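Local coordinates for trwC protein (Escherichia coli, PDB 1OMH), which acts as the relaxase of bacterial conjugation, recognising and processing the origin-of-transfer DNA, this chain being its N-terminal relaxase domain, at residues H150-E155 against A279-T284; E230-R235 against L288-S293. One frame throughout, in Å; residues are numbered along the deposited sequence.

Contact 1 of 2, residues H150-E155 against A279-T284; sequences HETSRE and AEWQAT. With SO4 (sulfate ion), chain D; SO4 (sulfate ion), chain E; SO4 (sulfate ion), chain C; nucleotides of chain A.
W281 of helix 274-287 lies against E151 and T152 at the end of strand 145-152, in the antiparallel sheet of this HUH-type relaxase fold. H150 is a metal ligand in other crystals of the protein, together with H161 and H163; no metal is bound here, and H150 ND1 donates to O1 of the chain D sulfate (2.9 Å). E151 N meets O3 of that ion almost straight on (2.7 Å, 166°), while its carbonyl O lies obliquely, 4.2 Å from W281 CH2. T152 adds its N-H, to O4, and its hydroxyl, near both O2 and O4. Its chi1 of 71° tucks OG1 between the backbone N and carbonyl carbon, which puts CG2 at the edge of the indole, 3.9 Å from W281 CH2. W281 NE1 is bonded to R156 O. R154 then spreads its guanidinium between two sulfates: NE and NH1 both reach O4 of chain C, and NH1 meets O3 of chain E at 2.7 Å and 178°. Cut back to an alanine, R154 would lose every one of these N-H groups, and the two sulfates are likely to be left without those donors. The segment closes in an ST turn, E155 N donating to S153 OG over 3.1 Å.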
loop_
_atom_site.group_PDB
_atom_site.type_symbol
_atom_site.label_atom_id
_atom_site.label_comp_id
_atom_site.label_asym_id
_atom_site.label_seq_id
_atom_site.Cartn_x
_atom_site.Cartn_y
_atom_site.Cartn_z
ATOM N N HIS B 150 -4.857 -3.132 6.649
ATOM C CA HIS B 150 -5.282 -4.525 6.693
ATOM C C HIS B 150 -4.238 -5.352 7.413
ATOM O O HIS B 150 -3.090 -4.941 7.513
ATOM C CB HIS B 150 -5.536 -5.039 5.275
ATOM C CG HIS B 150 -6.780 -4.472 4.670
ATOM N ND1 HIS B 150 -8.041 -4.822 5.109
ATOM C CD2 HIS B 150 -6.960 -3.491 3.754
ATOM C CE1 HIS B 150 -8.941 -4.076 4.495
ATOM N NE2 HIS B 150 -8.312 -3.259 3.668
ATOM N N GLU B 151 -4.627 -6.528 7.898
ATOM C CA GLU B 151 -3.706 -7.337 8.679
ATOM C C GLU B 151 -3.431 -8.765 8.229
ATOM O O GLU B 151 -2.596 -9.441 8.831
ATOM C CB GLU B 151 -4.180 -7.333 10.138
ATOM C CG GLU B 151 -4.661 -5.951 10.600
ATOM C CD GLU B 151 -5.126 -5.920 12.049
ATOM O OE1 GLU B 151 -5.645 -6.943 12.548
ATOM O OE2 GLU B 151 -4.980 -4.857 12.688
ATOM N N THR B 152 -4.097 -9.232 7.174
ATOM C CA THR B 152 -3.861 -10.598 6.728
ATOM C C THR B 152 -3.532 -10.722 5.246
ATOM O O THR B 152 -3.952 -9.907 4.423
ATOM C CB THR B 152 -5.073 -11.519 7.029
ATOM O OG1 THR B 152 -6.163 -11.181 6.166
ATOM C CG2 THR B 152 -5.513 -11.368 8.481
ATOM N N SER B 153 -2.770 -11.759 4.921
ATOM C CA SER B 153 -2.381 -12.017 3.545
ATOM C C SER B 153 -3.464 -12.893 2.924
ATOM O O SER B 153 -4.384 -13.340 3.620
ATOM C CB SER B 153 -1.036 -12.751 3.502
ATOM O OG SER B 153 -1.205 -14.137 3.781
ATOM N N ARG B 154 -3.353 -13.137 1.623
ATOM C CA ARG B 154 -4.328 -13.966 0.926
ATOM C C ARG B 154 -4.297 -15.403 1.436
ATOM O O ARG B 154 -5.198 -16.186 1.142
ATOM C CB ARG B 154 -4.071 -13.951 -0.586
ATOM C CG ARG B 154 -4.288 -12.595 -1.254
ATOM C CD ARG B 154 -5.680 -12.052 -0.972
ATOM N NE ARG B 154 -5.960 -10.825 -1.714
ATOM C CZ ARG B 154 -6.336 -10.781 -2.991
ATOM N NH1 ARG B 154 -6.559 -9.610 -3.573
ATOM N NH2 ARG B 154 -6.503 -11.905 -3.686
ATOM N N GLU B 155 -3.254 -15.754 2.186
ATOM C CA GLU B 155 -3.145 -17.099 2.739
ATOM C C GLU B 155 -3.406 -17.062 4.244
ATOM O O GLU B 155 -3.169 -18.037 4.965
ATOM C CB GLU B 155 -1.768 -17.695 2.437
ATOM C CG GLU B 155 -1.642 -18.286 1.029
ATOM C CD GLU B 155 -2.632 -19.421 0.790
ATOM O OE1 GLU B 155 -2.852 -20.216 1.725
ATOM O OE2 GLU B 155 -3.182 -19.530 -0.327
ATOM N N ALA B 279 -5.447 -17.244 17.330
ATOM C CA ALA B 279 -5.067 -18.367 18.176
ATOM C C ALA B 279 -4.184 -19.332 17.383
ATOM O O ALA B 279 -3.254 -19.923 17.924
ATOM C CB ALA B 279 -6.320 -19.084 18.684
ATOM N N GLU B 280 -4.484 -19.488 16.096
ATOM C CA GLU B 280 -3.704 -20.369 15.236
ATOM C C GLU B 280 -2.294 -19.790 15.092
ATOM O O GLU B 280 -1.293 -20.502 15.217
ATOM C CB GLU B 280 -4.360 -20.483 13.849
ATOM C CG GLU B 280 -3.655 -21.458 12.906
ATOM C CD GLU B 280 -4.248 -21.486 11.496
ATOM O OE1 GLU B 280 -5.466 -21.259 11.334
ATOM O OE2 GLU B 280 -3.488 -21.758 10.543
ATOM N N TRP B 281 -2.228 -18.489 14.820
ATOM C CA TRP B 281 -0.946 -17.806 14.667
ATOM C C TRP B 281 -0.075 -18.027 15.896
ATOM O O TRP B 281 1.092 -18.394 15.787
ATOM C CB TRP B 281 -1.147 -16.292 14.481
ATOM C CG TRP B 281 -1.781 -15.868 13.179
ATOM C CD1 TRP B 281 -1.887 -16.607 12.027
ATOM C CD2 TRP B 281 -2.332 -14.583 12.879
ATOM N NE1 TRP B 281 -2.471 -15.856 11.032
ATOM C CE2 TRP B 281 -2.752 -14.608 11.529
ATOM C CE3 TRP B 281 -2.510 -13.407 13.621
ATOM C CZ2 TRP B 281 -3.336 -13.500 10.905
ATOM C CZ3 TRP B 281 -3.093 -12.308 13.002
ATOM C CH2 TRP B 281 -3.499 -12.364 11.656
ATOM N N GLN B 282 -0.643 -17.792 17.075
ATOM C CA GLN B 282 0.114 -17.961 18.308
ATOM C C GLN B 282 0.627 -19.385 18.460
ATOM O O GLN B 282 1.771 -19.607 18.866
ATOM C CB GLN B 282 -0.745 -17.560 19.511
ATOM C CG GLN B 282 -1.137 -16.087 19.461
ATOM C CD GLN B 282 -1.998 -15.653 20.629
ATOM O OE1 GLN B 282 -3.026 -16.265 20.917
ATOM N NE2 GLN B 282 -1.588 -14.583 21.301
ATOM N N ALA B 283 -0.216 -20.355 18.125
ATOM C CA ALA B 283 0.190 -21.753 18.216
ATOM C C ALA B 283 1.255 -22.036 17.155
ATOM O O ALA B 283 2.209 -22.771 17.395
ATOM C CB ALA B 283 -1.025 -22.673 18.012
ATOM N N THR B 284 1.096 -21.450 15.976
ATOM C CA THR B 284 2.063 -21.670 14.908
ATOM C C THR B 284 3.417 -21.078 15.283
ATOM O O THR B 284 4.454 -21.668 15.002
ATOM C CB THR B 284 1.573 -21.044 13.582
ATOM O OG1 THR B 284 0.383 -21.718 13.162
ATOM C CG2 THR B 284 2.629 -21.176 12.490
HETATM S S SO4 D . -7.685 -8.176 6.729
HETATM O O1 SO4 D . -8.746 -7.483 5.975
HETATM O O2 SO4 D . -8.215 -9.440 7.274
HETATM O O3 SO4 D . -7.227 -7.329 7.843
HETATM O O4 SO4 D . -6.552 -8.449 5.827
HETATM S S SO4 E . -7.698 -10.664 -7.091
HETATM O O1 SO4 E . -7.987 -11.893 -6.328
HETATM O O2 SO4 E . -6.578 -10.901 -8.024
HETATM O O3 SO4 E . -7.329 -9.586 -6.155
HETATM O O4 SO4 E . -8.900 -10.275 -7.854
HETATM S S SO4 C . -5.323 -7.704 0.051
HETATM O O1 SO4 C . -6.507 -7.307 0.838
HETATM O O2 SO4 C . -4.707 -8.910 0.641
HETATM O O3 SO4 C . -4.342 -6.604 0.062
HETATM O O4 SO4 C . -5.738 -7.991 -1.335
ATOM P P DT A 25 -0.204 -11.148 -2.859
ATOM O OP1 DT A 25 -1.020 -12.169 -2.154
ATOM O OP2 DT A 25 0.443 -11.496 -4.150
ATOM O "O5'" DT A 25 -1.104 -9.861 -3.130
ATOM C "C5'" DT A 25 -1.632 -9.092 -2.043
ATOM C "C4'" DT A 25 -1.920 -7.674 -2.485
ATOM O "O4'" DT A 25 -0.681 -6.998 -2.787
ATOM C "C3'" DT A 25 -2.725 -7.608 -3.777
ATOM O "O3'" DT A 25 -4.109 -7.531 -3.443
ATOM C "C2'" DT A 25 -2.282 -6.303 -4.407
ATOM C "C1'" DT A 25 -0.879 -6.077 -3.854
ATOM N N1 DT A 25 0.228 -6.235 -4.824
ATOM C C2 DT A 25 0.499 -5.179 -5.673
ATOM O O2 DT A 25 -0.150 -4.142 -5.687
ATOM N N3 DT A 25 1.564 -5.384 -6.517
ATOM C C4 DT A 25 2.359 -6.510 -6.601
ATOM O O4 DT A 25 3.286 -6.545 -7.410
ATOM C C5 DT A 25 2.009 -7.582 -5.692
ATOM C C7 DT A 25 2.813 -8.844 -5.709
ATOM C C6 DT A 25 0.974 -7.392 -4.865
#

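Contact 2 of 2, residues E230-R235 against L288-S293; sequences EGFSKR and LGIDFS. With nucleotides of chain A.
L288 and F232 carry this contact, with G231 beside F232 in the turn: a leucine directly after helix 274-287 packs into the turn that precedes helix 234-246. The touching branch of L288 is CD1, 3.5 Å from F232 CE1 and 3.6 Å from F232 CD1, so one methyl meets the CD1-CE1 bond of the ring obliquely. In L288, chi1 at -66° and chi2 at 165° bring CD1 to the ring, while CD2 is 4.1 Å from G231 CA. G231 has no side chain, which lets L288 CD1 come within 3.9 Å of its CA; a CB on this backbone would run into that methyl.

F232 also receives I290, whose CD1 arrives near the plane of the ring, at its edge, 3.7 Å from F232 CE1. The two aliphatic tips thus share one corner of the phenyl group. Beyond the contact, A285 and T284 of helix 274-287 and L96 of helix 92-99 also touch F232, completing a small apolar cluster. I290 bridges onward: its CG2 sits 3.5 Å above the plane of the F292 ring, over the centre.

The backbone of the first segment is a type I turn from E230 to S233, closed by S233 N to E230 O. Two residues later R235 turns to the DNA, NE and NH2 gripping OP1 and OP2 of DT25 of chain A, NE at 2.8 Å and 172°. On the other side G289, with positive phi, ends helix 274-287 in a Schellman motif, and I290 packing back on A285 is the apolar contact that classically accompanies this helix C-cap.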
loop_
_atom_site.group_PDB
_atom_site.type_symbol
_atom_site.label_atom_id
_atom_site.label_comp_id
_atom_site.label_asym_id
_atom_site.label_seq_id
_atom_site.Cartn_x
_atom_site.Cartn_y
_atom_site.Cartn_z
ATOM N N GLU B 230 9.721 -17.416 7.125
ATOM C CA GLU B 230 9.182 -18.235 6.048
ATOM C C GLU B 230 7.994 -19.071 6.520
ATOM O O GLU B 230 7.081 -19.361 5.744
ATOM C CB GLU B 230 10.285 -19.132 5.480
ATOM C CG GLU B 230 11.545 -18.354 5.131
ATOM C CD GLU B 230 12.576 -19.163 4.373
ATOM O OE1 GLU B 230 12.834 -20.322 4.759
ATOM O OE2 GLU B 230 13.144 -18.626 3.395
ATOM N N GLY B 231 8.004 -19.442 7.796
ATOM C CA GLY B 231 6.916 -20.229 8.344
ATOM C C GLY B 231 5.609 -19.461 8.334
ATOM O O GLY B 231 4.545 -20.049 8.488
ATOM N N PHE B 232 5.695 -18.143 8.176
ATOM C CA PHE B 232 4.514 -17.277 8.131
ATOM C C PHE B 232 4.452 -16.531 6.790
ATOM O O PHE B 232 3.821 -15.473 6.685
ATOM C CB PHE B 232 4.546 -16.234 9.266
ATOM C CG PHE B 232 4.063 -16.747 10.597
ATOM C CD1 PHE B 232 4.963 -17.020 11.626
ATOM C CD2 PHE B 232 2.704 -16.919 10.836
ATOM C CE1 PHE B 232 4.511 -17.457 12.882
ATOM C CE2 PHE B 232 2.244 -17.354 12.083
ATOM C CZ PHE B 232 3.155 -17.623 13.106
ATOM N N SER B 233 5.109 -17.079 5.774
ATOM C CA SER B 233 5.119 -16.462 4.445
ATOM C C SER B 233 4.676 -17.466 3.387
ATOM O O SER B 233 5.430 -17.802 2.476
ATOM C CB SER B 233 6.521 -15.946 4.099
ATOM O OG SER B 233 6.937 -14.939 5.011
ATOM N N LYS B 234 3.440 -17.932 3.512
ATOM C CA LYS B 234 2.876 -18.907 2.585
ATOM C C LYS B 234 2.832 -18.421 1.144
ATOM O O LYS B 234 3.107 -19.192 0.232
ATOM C CB LYS B 234 1.469 -19.308 3.049
ATOM C CG LYS B 234 1.460 -20.119 4.351
ATOM C CD LYS B 234 0.030 -20.411 4.808
ATOM C CE LYS B 234 0.011 -21.215 6.100
ATOM N NZ LYS B 234 -1.391 -21.495 6.552
ATOM N N ARG B 235 2.476 -17.155 0.931
ATOM C CA ARG B 235 2.430 -16.623 -0.430
ATOM C C ARG B 235 3.815 -16.662 -1.076
ATOM O O ARG B 235 3.946 -17.002 -2.250
ATOM C CB ARG B 235 1.858 -15.201 -0.435
ATOM C CG ARG B 235 0.355 -15.156 -0.156
ATOM C CD ARG B 235 -0.448 -15.708 -1.340
ATOM N NE ARG B 235 -0.274 -14.861 -2.516
ATOM C CZ ARG B 235 0.118 -15.299 -3.709
ATOM N NH1 ARG B 235 0.376 -16.586 -3.897
ATOM N NH2 ARG B 235 0.264 -14.441 -4.711
ATOM N N LEU B 288 7.080 -22.883 15.648
ATOM C CA LEU B 288 8.261 -22.406 14.929
ATOM C C LEU B 288 9.364 -21.967 15.894
ATOM O O LEU B 288 10.454 -21.592 15.472
ATOM C CB LEU B 288 7.885 -21.242 14.006
ATOM C CG LEU B 288 6.956 -21.578 12.836
ATOM C CD1 LEU B 288 6.388 -20.289 12.246
ATOM C CD2 LEU B 288 7.718 -22.369 11.793
ATOM N N GLY B 289 9.067 -22.016 17.189
ATOM C CA GLY B 289 10.050 -21.644 18.193
ATOM C C GLY B 289 10.349 -20.160 18.301
ATOM O O GLY B 289 11.449 -19.775 18.698
ATOM N N ILE B 290 9.377 -19.322 17.955
ATOM C CA ILE B 290 9.563 -17.879 18.025
ATOM C C ILE B 290 9.446 -17.388 19.457
ATOM O O ILE B 290 8.518 -17.754 20.180
ATOM C CB ILE B 290 8.502 -17.112 17.198
ATOM C CG1 ILE B 290 8.598 -17.491 15.720
ATOM C CG2 ILE B 290 8.704 -15.608 17.361
ATOM C CD1 ILE B 290 7.521 -16.857 14.867
ATOM N N ASP B 291 10.398 -16.556 19.856
ATOM C CA ASP B 291 10.398 -15.963 21.182
ATOM C C ASP B 291 10.230 -14.470 20.930
ATOM O O ASP B 291 11.165 -13.795 20.511
ATOM C CB ASP B 291 11.719 -16.251 21.900
ATOM C CG ASP B 291 11.857 -15.486 23.203
ATOM O OD1 ASP B 291 10.820 -15.135 23.804
ATOM O OD2 ASP B 291 13.006 -15.247 23.633
ATOM N N PHE B 292 9.022 -13.967 21.161
ATOM C CA PHE B 292 8.729 -12.558 20.933
ATOM C C PHE B 292 9.348 -11.661 21.998
ATOM O O PHE B 292 9.096 -10.454 22.019
ATOM C CB PHE B 292 7.213 -12.348 20.867
ATOM C CG PHE B 292 6.575 -12.935 19.632
ATOM C CD1 PHE B 292 5.763 -14.062 19.716
ATOM C CD2 PHE B 292 6.801 -12.365 18.381
ATOM C CE1 PHE B 292 5.186 -14.612 18.571
ATOM C CE2 PHE B 292 6.231 -12.906 17.233
ATOM C CZ PHE B 292 5.422 -14.033 17.328
ATOM N N SER B 293 10.158 -12.282 22.860
ATOM C CA SER B 293 10.877 -11.652 23.974
ATOM C C SER B 293 10.385 -12.113 25.338
ATOM O O SER B 293 9.650 -13.122 25.397
ATOM C CB SER B 293 10.825 -10.124 23.907
ATOM O OG SER B 293 11.798 -9.637 23.003
ATOM P P DC A 24 3.967 -13.194 2.306
ATOM O OP1 DC A 24 2.807 -13.237 3.234
ATOM O OP2 DC A 24 4.601 -14.460 1.855
ATOM O "O5'" DC A 24 3.598 -12.320 1.023
ATOM C "C5'" DC A 24 2.664 -11.229 1.061
ATOM C "C4'" DC A 24 2.658 -10.546 -0.286
ATOM O "O4'" DC A 24 4.032 -10.323 -0.664
ATOM C "C3'" DC A 24 2.030 -11.374 -1.415
ATOM O "O3'" DC A 24 0.870 -10.598 -1.786
ATOM C "C2'" DC A 24 2.906 -11.061 -2.618
ATOM C "C1'" DC A 24 4.189 -10.493 -2.056
ATOM N N1 DC A 24 5.473 -11.153 -2.332
ATOM C C2 DC A 24 6.039 -10.976 -3.598
ATOM O O2 DC A 24 5.390 -10.371 -4.455
ATOM N N3 DC A 24 7.274 -11.464 -3.848
ATOM C C4 DC A 24 7.936 -12.117 -2.891
ATOM N N4 DC A 24 9.166 -12.554 -3.167
ATOM C C5 DC A 24 7.366 -12.350 -1.603
ATOM C C6 DC A 24 6.139 -11.865 -1.374
ATOM P P DT A 25 -0.204 -11.148 -2.859
ATOM O OP1 DT A 25 -1.020 -12.169 -2.154
ATOM O OP2 DT A 25 0.443 -11.496 -4.150
ATOM O "O5'" DT A 25 -1.104 -9.861 -3.130
ATOM C "C5'" DT A 25 -1.632 -9.092 -2.043
ATOM C "C4'" DT A 25 -1.920 -7.674 -2.485
ATOM O "O4'" DT A 25 -0.681 -6.998 -2.787
ATOM C "C3'" DT A 25 -2.725 -7.608 -3.777
ATOM O "O3'" DT A 25 -4.109 -7.531 -3.443
ATOM C "C2'" DT A 25 -2.282 -6.303 -4.407
ATOM C "C1'" DT A 25 -0.879 -6.077 -3.854
ATOM N N1 DT A 25 0.228 -6.235 -4.824
ATOM C C2 DT A 25 0.499 -5.179 -5.673
ATOM O O2 DT A 25 -0.150 -4.142 -5.687
ATOM N N3 DT A 25 1.564 -5.384 -6.517
ATOM C C4 DT A 25 2.359 -6.510 -6.601
ATOM O O4 DT A 25 3.286 -6.545 -7.410
ATOM C C5 DT A 25 2.009 -7.582 -5.692
ATOM C C7 DT A 25 2.813 -8.844 -5.709
ATOM C C6 DT A 25 0.974 -7.392 -4.865
ATOM P P DT A 23 10.926 -11.449 2.383
ATOM O OP1 DT A 23 11.324 -11.209 3.792
ATOM O OP2 DT A 23 11.561 -12.549 1.619
ATOM O "O5'" DT A 23 9.332 -11.580 2.296
ATOM C "C5'" DT A 23 8.593 -12.540 3.103
ATOM C "C4'" DT A 23 7.296 -11.915 3.580
ATOM O "O4'" DT A 23 7.620 -10.637 4.139
ATOM C "C3'" DT A 23 6.165 -11.689 2.558
ATOM O "O3'" DT A 23 5.046 -12.361 3.161
ATOM C "C2'" DT A 23 5.590 -10.338 2.952
ATOM C "C1'" DT A 23 6.627 -9.692 3.849
ATOM N N1 DT A 23 7.284 -8.420 3.497
ATOM C C2 DT A 23 6.516 -7.331 3.168
ATOM O O2 DT A 23 5.312 -7.394 2.996
ATOM N N3 DT A 23 7.217 -6.154 3.054
ATOM C C4 DT A 23 8.581 -5.976 3.211
ATOM O O4 DT A 23 9.062 -4.848 3.119
ATOM C C5 DT A 23 9.332 -7.183 3.483
ATOM C C7 DT A 23 10.819 -7.108 3.640
ATOM C C6 DT A 23 8.657 -8.327 3.593
#

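How the contacts relate
The two contacts interlock along the chain: 150-155, then 230-235, then 279-284, then 288-293, so their segments alternate. Their centres lie 10 Å apart on the same side of the chain's centre. Helix 274-287 joins them, since contact 1 uses residues 279-284 in its second half and contact 2 the loop just after it; F232 CZ packs 3.5 Å from W281 O and 3.6 Å from T284 CG2. The other halves meet too, with E155 CB 3.7 Å from K234 CB. The C-terminal helix thereby ties the end of the strand that carries metal ligand H150 to the start of helix 234-246, and R154 and R235 both border the DT25 phosphate of the bound DNA.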